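PDB 3OWA: acyl-CoA dehydrogenase from Bacillus anthracis, which probably catalyses the FAD-dependent alpha,beta-dehydrogenation of acyl-CoA thioesters, as in other acyl-CoA dehydrogenases. Local coordinates for residues 22-33 with 322-331. Residues are numbered along the deposited sequence; the frame is centred on the assembly and turned at random.
Sequences ITIDQVFTPEDF and ESSVYRTVGL
F33 turns the edge of its ring onto one face of Y326 in a T-shaped stack, with centroids 5.2 Å apart and planes at 77°; F33 CZ sits over the rim of the tyrosine ring, 3.8 Å from Y326 CE2. On one face of F33 itself lies the carbonyl oxygen of P30. The guanidinium of R327 is the second flat group: V27 CG1 packs over one of its faces, 3.7 Å from R327 NE, while I22 brings CG1 up to the edge at NH2. The extended chain of R327, CG anti to the backbone N (chi1 174°), carries the guanidinium to V27 and I22, and E507 holds NH2 in a salt bridge. F28 presents a ring edge to the carbonyl oxygen of Y326. G330 has no side chain, and F28 CB lies directly against G330 CA at 3.5 Å. Beside it, F28 O meets R327 CA in a CA-H...O contact of 3.5 Å. P30 CG lies against the carboxylate carbon of E322, whose oxygens are engaged by K281, R512 and Y595.

Direct polar bonding gives way to water here. One water donates to both F28 O and S323 O, another links F28 N to R327 O at 2.6 Å from the latter, and a third joins Q26 O to the side-chain NE of R327. The loop and the helix are thus bridged by three waters between them. Within the loop, T29 N donates to D32 OD2 (2.9 Å), tying down the short 3-10 turn of 30-32.

Residues 22-33, in the loop that leads into helix 35-52, pack on helix 305-336 of the C-terminal helical domain. Helix 95-105 touches F28, F33 and Y326, helix 490-520 supplies E507 and R512, and helix 257-293 packs against V325 and V329.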
ATOM      1  N   ILE A  22      11.651  15.505  27.378  1.00 59.81           N
ATOM      2  CA  ILE A  22      10.241  15.737  27.707  1.00 57.32           C
ATOM      3  C   ILE A  22       9.740  14.757  28.770  1.00 57.24           C
ATOM      4  O   ILE A  22      10.094  13.586  28.770  1.00 56.47           O
ATOM      5  CB  ILE A  22       9.325  15.659  26.451  1.00 55.38           C
ATOM      6  CG1 ILE A  22       9.864  16.535  25.306  1.00 52.22           C
ATOM      7  CG2 ILE A  22       7.858  15.947  26.827  1.00 54.95           C
ATOM      8  CD1 ILE A  22       9.897  18.042  25.550  1.00 52.40           C
ATOM      9  N   THR A  23       8.896  15.261  29.659  1.00 57.51           N
ATOM     10  CA  THR A  23       8.478  14.552  30.844  1.00 58.33           C
ATOM     11  C   THR A  23       7.000  14.148  30.748  1.00 57.49           C
ATOM     12  O   THR A  23       6.233  14.805  30.041  1.00 56.04           O
ATOM     13  CB  THR A  23       8.719  15.494  32.062  1.00 60.03           C
ATOM     14  OG1 THR A  23       9.219  14.734  33.161  1.00 64.70           O
ATOM     15  CG2 THR A  23       7.485  16.252  32.471  1.00 58.67           C
ATOM     16  N   ILE A  24       6.591  13.094  31.467  1.00 58.08           N
ATOM     17  CA  ILE A  24       5.175  12.641  31.435  1.00 58.21           C
ATOM     18  C   ILE A  24       4.161  13.744  31.730  1.00 59.49           C
ATOM     19  O   ILE A  24       3.048  13.737  31.197  1.00 58.76           O
ATOM     20  CB  ILE A  24       4.866  11.418  32.345  1.00 58.15           C
ATOM     21  CG1 ILE A  24       5.418  11.606  33.768  1.00 60.33           C
ATOM     22  CG2 ILE A  24       5.396  10.148  31.729  1.00 57.13           C
ATOM     23  CD1 ILE A  24       4.767  10.703  34.782  1.00 59.10           C
ATOM     24  N   ASP A  25       4.555  14.693  32.579  1.00 61.33           N
ATOM     25  CA  ASP A  25       3.722  15.847  32.902  1.00 62.39           C
ATOM     26  C   ASP A  25       3.560  16.820  31.733  1.00 60.95           C
ATOM     27  O   ASP A  25       2.631  17.623  31.721  1.00 61.16           O
ATOM     28  CB  ASP A  25       4.281  16.587  34.123  1.00 64.78           C
ATOM     29  CG  ASP A  25       3.563  16.223  35.395  1.00 69.22           C
ATOM     30  OD1 ASP A  25       4.234  15.708  36.314  1.00 74.97           O
ATOM     31  OD2 ASP A  25       2.327  16.455  35.475  1.00 74.75           O
ATOM     32  N   GLN A  26       4.449  16.745  30.748  1.00 59.70           N
ATOM     33  CA  GLN A  26       4.382  17.654  29.599  1.00 57.78           C
ATOM     34  C   GLN A  26       3.696  17.032  28.374  1.00 56.03           C
ATOM     35  O   GLN A  26       3.758  17.599  27.281  1.00 55.01           O
ATOM     36  CB  GLN A  26       5.773  18.144  29.222  1.00 57.96           C
ATOM     37  CG  GLN A  26       6.521  18.890  30.346  1.00 59.27           C
ATOM     38  CD  GLN A  26       7.975  18.981  30.026  1.00 59.38           C
ATOM     39  OE1 GLN A  26       8.622  17.967  29.817  1.00 60.84           O
ATOM     40  NE2 GLN A  26       8.497  20.193  29.935  1.00 60.72           N
ATOM     41  N   VAL A  27       3.053  15.879  28.551  1.00 54.61           N
ATOM     42  CA  VAL A  27       2.267  15.307  27.456  1.00 52.98           C
ATOM     43  C   VAL A  27       0.815  15.073  27.834  1.00 52.07           C
ATOM     44  O   VAL A  27       0.497  14.656  28.961  1.00 53.18           O
ATOM     45  CB  VAL A  27       2.873  13.990  26.877  1.00 52.49           C
ATOM     46  CG1 VAL A  27       4.282  14.223  26.347  1.00 53.54           C
ATOM     47  CG2 VAL A  27       2.853  12.880  27.904  1.00 52.79           C
ATOM     48  N   PHE A  28      -0.060  15.355  26.881  1.00 49.96           N
ATOM     49  CA  PHE A  28      -1.472  15.019  26.998  1.00 49.19           C
ATOM     50  C   PHE A  28      -1.716  13.652  26.331  1.00 47.99           C
ATOM     51  O   PHE A  28      -1.177  13.382  25.257  1.00 47.50           O
ATOM     52  CB  PHE A  28      -2.341  16.120  26.369  1.00 48.59           C
ATOM     53  CG  PHE A  28      -3.816  15.880  26.517  1.00 48.30           C
ATOM     54  CD1 PHE A  28      -4.468  16.232  27.693  1.00 48.77           C
ATOM     55  CD2 PHE A  28      -4.542  15.280  25.489  1.00 46.17           C
ATOM     56  CE1 PHE A  28      -5.828  15.994  27.857  1.00 49.24           C
ATOM     57  CE2 PHE A  28      -5.893  15.023  25.637  1.00 46.61           C
ATOM     58  CZ  PHE A  28      -6.546  15.395  26.825  1.00 48.98           C
ATOM     59  N   THR A  29      -2.498  12.790  26.982  1.00 47.31           N
ATOM     60  CA  THR A  29      -2.787  11.456  26.458  1.00 45.99           C
ATOM     61  C   THR A  29      -4.293  11.166  26.520  1.00 45.63           C
ATOM     62  O   THR A  29      -5.007  11.828  27.252  1.00 45.43           O
ATOM     63  CB  THR A  29      -2.042  10.335  27.259  1.00 46.70           C
ATOM     64  OG1 THR A  29      -2.741  10.091  28.468  1.00 48.17           O
ATOM     65  CG2 THR A  29      -0.587  10.693  27.555  1.00 45.21           C
ATOM     66  N   PRO A  30      -4.770  10.146  25.779  1.00 44.90           N
ATOM     67  CA  PRO A  30      -6.187   9.821  25.920  1.00 45.08           C
ATOM     68  C   PRO A  30      -6.630   9.498  27.356  1.00 46.85           C
ATOM     69  O   PRO A  30      -7.821   9.637  27.667  1.00 47.74           O
ATOM     70  CB  PRO A  30      -6.369   8.615  24.992  1.00 43.97           C
ATOM     71  CG  PRO A  30      -5.308   8.802  23.894  1.00 42.56           C
ATOM     72  CD  PRO A  30      -4.152   9.486  24.604  1.00 44.26           C
ATOM     73  N   GLU A  31      -5.700   9.086  28.229  1.00 47.58           N
ATOM     74  CA  GLU A  31      -6.036   8.786  29.635  1.00 48.42           C
ATOM     75  C   GLU A  31      -6.395  10.061  30.415  1.00 49.67           C
ATOM     76  O   GLU A  31      -7.041  10.008  31.467  1.00 50.04           O
ATOM     77  CB  GLU A  31      -4.900   7.988  30.334  1.00 49.13           C
ATOM     78  CG  GLU A  31      -4.771   6.519  29.904  1.00 47.46           C
ATOM     79  CD  GLU A  31      -4.388   6.322  28.402  1.00 48.67           C
ATOM     80  OE1 GLU A  31      -3.367   6.863  27.938  1.00 45.74           O
ATOM     81  OE2 GLU A  31      -5.112   5.599  27.691  1.00 47.82           O
ATOM     82  N   ASP A  32      -6.003  11.205  29.856  1.00 49.41           N
ATOM     83  CA  ASP A  32      -6.324  12.513  30.392  1.00 49.65           C
ATOM     84  C   ASP A  32      -7.696  13.074  29.956  1.00 49.07           C
ATOM     85  O   ASP A  32      -8.056  14.171  30.367  1.00 49.37           O
ATOM     86  CB  ASP A  32      -5.200  13.489  30.017  1.00 49.90           C
ATOM     87  CG  ASP A  32      -3.836  13.051  30.579  1.00 53.17           C
ATOM     88  OD1 ASP A  32      -3.811  12.626  31.756  1.00 57.53           O
ATOM     89  OD2 ASP A  32      -2.808  13.120  29.870  1.00 51.14           O
ATOM     90  N   PHE A  33      -8.454  12.345  29.131  1.00 46.81           N
ATOM     91  CA  PHE A  33      -9.787  12.804  28.719  1.00 46.21           C
ATOM     92  C   PHE A  33     -10.660  13.001  29.963  1.00 48.08           C
ATOM     93  O   PHE A  33     -10.605  12.178  30.868  1.00 48.90           O
ATOM     94  CB  PHE A  33     -10.489  11.771  27.834  1.00 44.86           C
ATOM     95  CG  PHE A  33      -9.908  11.636  26.429  1.00 43.38           C
ATOM     96  CD1 PHE A  33     -10.122  10.479  25.704  1.00 42.54           C
ATOM     97  CD2 PHE A  33      -9.145  12.643  25.867  1.00 44.60           C
ATOM     98  CE1 PHE A  33      -9.593  10.325  24.404  1.00 44.36           C
ATOM     99  CE2 PHE A  33      -8.607  12.501  24.566  1.00 44.62           C
ATOM    100  CZ  PHE A  33      -8.845  11.344  23.849  1.00 44.20           C
ATOM    101  N   GLU A 322      -2.160   7.167  17.665  1.00 33.06           N
ATOM    102  CA  GLU A 322      -3.101   7.771  18.583  1.00 34.14           C
ATOM    103  C   GLU A 322      -2.352   8.580  19.658  1.00 35.91           C
ATOM    104  O   GLU A 322      -2.738   9.714  19.953  1.00 36.41           O
ATOM    105  CB  GLU A 322      -3.960   6.707  19.267  1.00 34.21           C
ATOM    106  CG  GLU A 322      -4.952   7.275  20.264  1.00 36.65           C
ATOM    107  CD  GLU A 322      -5.608   6.200  21.118  1.00 43.97           C
ATOM    108  OE1 GLU A 322      -4.923   5.219  21.560  1.00 44.68           O
ATOM    109  OE2 GLU A 322      -6.825   6.347  21.361  1.00 45.62           O
ATOM    110  N   SER A 323      -1.287   8.003  20.220  1.00 36.41           N
ATOM    111  CA  SER A 323      -0.492   8.706  21.230  1.00 37.74           C
ATOM    112  C   SER A 323       0.109  10.002  20.690  1.00 37.37           C
ATOM    113  O   SER A 323       0.027  11.048  21.336  1.00 37.95           O
ATOM    114  CB  SER A 323       0.613   7.820  21.802  1.00 38.54           C
ATOM    115  OG  SER A 323       0.107   6.557  22.206  1.00 40.35           O
ATOM    116  N   SER A 324       0.730   9.951  19.525  1.00 36.12           N
ATOM    117  CA  SER A 324       1.403  11.138  19.041  1.00 37.43           C
ATOM    118  C   SER A 324       0.429  12.242  18.541  1.00 36.93           C
ATOM    119  O   SER A 324       0.718  13.441  18.659  1.00 36.65           O
ATOM    120  CB  SER A 324       2.469  10.780  17.977  1.00 37.13           C
ATOM    121  OG  SER A 324       1.878  10.170  16.852  1.00 38.55           O
ATOM    122  N   VAL A 325      -0.730  11.844  18.016  1.00 36.83           N
ATOM    123  CA  VAL A 325      -1.730  12.830  17.566  1.00 36.12           C
ATOM    124  C   VAL A 325      -2.336  13.600  18.751  1.00 36.61           C
ATOM    125  O   VAL A 325      -2.450  14.828  18.692  1.00 36.71           O
ATOM    126  CB  VAL A 325      -2.843  12.202  16.663  1.00 35.66           C
ATOM    127  CG1 VAL A 325      -3.859  13.219  16.285  1.00 35.87           C
ATOM    128  CG2 VAL A 325      -2.232  11.665  15.369  1.00 35.82           C
ATOM    129  N   TYR A 326      -2.760  12.893  19.798  1.00 36.27           N
ATOM    130  CA  TYR A 326      -3.370  13.564  20.949  1.00 37.33           C
ATOM    131  C   TYR A 326      -2.363  14.357  21.778  1.00 37.50           C
ATOM    132  O   TYR A 326      -2.730  15.324  22.418  1.00 37.98           O
ATOM    133  CB  TYR A 326      -4.193  12.606  21.820  1.00 37.69           C
ATOM    134  CG  TYR A 326      -5.556  12.385  21.213  1.00 37.68           C
ATOM    135  CD1 TYR A 326      -5.840  11.232  20.462  1.00 37.67           C
ATOM    136  CD2 TYR A 326      -6.543  13.363  21.330  1.00 38.42           C
ATOM    137  CE1 TYR A 326      -7.111  11.066  19.865  1.00 39.96           C
ATOM    138  CE2 TYR A 326      -7.796  13.209  20.759  1.00 37.63           C
ATOM    139  CZ  TYR A 326      -8.067  12.063  20.020  1.00 39.34           C
ATOM    140  OH  TYR A 326      -9.306  11.928  19.459  1.00 40.19           O
ATOM    141  N   ARG A 327      -1.102  13.955  21.711  1.00 37.98           N
ATOM    142  CA  ARG A 327      -0.014  14.747  22.238  1.00 38.53           C
ATOM    143  C   ARG A 327      -0.028  16.110  21.564  1.00 38.98           C
ATOM    144  O   ARG A 327       0.034  17.120  22.235  1.00 39.36           O
ATOM    145  CB  ARG A 327       1.328  14.055  21.995  1.00 38.59           C
ATOM    146  CG  ARG A 327       2.547  14.886  22.401  1.00 39.91           C
ATOM    147  CD  ARG A 327       3.809  14.068  22.339  1.00 42.92           C
ATOM    148  NE  ARG A 327       4.993  14.801  22.779  1.00 45.53           N
ATOM    149  CZ  ARG A 327       6.235  14.319  22.744  1.00 46.61           C
ATOM    150  NH1 ARG A 327       6.486  13.089  22.284  1.00 44.42           N
ATOM    151  NH2 ARG A 327       7.232  15.080  23.167  1.00 48.87           N
ATOM    152  N   THR A 328      -0.087  16.139  20.231  1.00 37.68           N
ATOM    153  CA  THR A 328      -0.110  17.398  19.515  1.00 37.95           C
ATOM    154  C   THR A 328      -1.348  18.238  19.874  1.00 39.16           C
ATOM    155  O   THR A 328      -1.239  19.463  20.083  1.00 39.25           O
ATOM    156  CB  THR A 328      -0.045  17.147  17.984  1.00 36.07           C
ATOM    157  OG1 THR A 328       1.171  16.469  17.676  1.00 37.29           O
ATOM    158  CG2 THR A 328      -0.079  18.445  17.208  1.00 37.24           C
ATOM    159  N   VAL A 329      -2.517  17.588  19.920  1.00 39.71           N
ATOM    160  CA  VAL A 329      -3.762  18.262  20.293  1.00 40.81           C
ATOM    161  C   VAL A 329      -3.589  18.874  21.692  1.00 42.73           C
ATOM    162  O   VAL A 329      -3.917  20.048  21.913  1.00 43.21           O
ATOM    163  CB  VAL A 329      -4.987  17.307  20.237  1.00 40.46           C
ATOM    164  CG1 VAL A 329      -6.247  18.050  20.618  1.00 41.74           C
ATOM    165  CG2 VAL A 329      -5.155  16.693  18.798  1.00 39.91           C
ATOM    166  N   GLY A 330      -3.018  18.086  22.610  1.00 43.67           N
ATOM    167  CA  GLY A 330      -2.652  18.571  23.938  1.00 45.11           C
ATOM    168  C   GLY A 330      -1.725  19.777  23.976  1.00 46.16           C
ATOM    169  O   GLY A 330      -1.905  20.651  24.824  1.00 46.51           O
ATOM    170  N   LEU A 331      -0.737  19.841  23.076  1.00 46.34           N
ATOM    171  CA  LEU A 331       0.169  21.006  23.024  1.00 47.98           C
ATOM    172  C   LEU A 331      -0.588  22.276  22.630  1.00 49.37           C
ATOM    173  O   LEU A 331      -0.381  23.356  23.213  1.00 49.54           O
ATOM    174  CB  LEU A 331       1.350  20.781  22.072  1.00 46.48           C
ATOM    175  CG  LEU A 331       2.413  19.771  22.501  1.00 47.40           C
ATOM    176  CD1 LEU A 331       3.279  19.348  21.331  1.00 44.06           C
ATOM    177  CD2 LEU A 331       3.266  20.282  23.705  1.00 48.05           C
TER
HETATM  178  O   HOH W   1       4.076  17.299  24.512  1.00 48.29           O
HETATM  179  O   HOH W   2       0.946  17.057  24.713  1.00 44.40           O
HETATM  180  O   HOH W   3      -0.628  11.063  24.093  1.00 46.06           O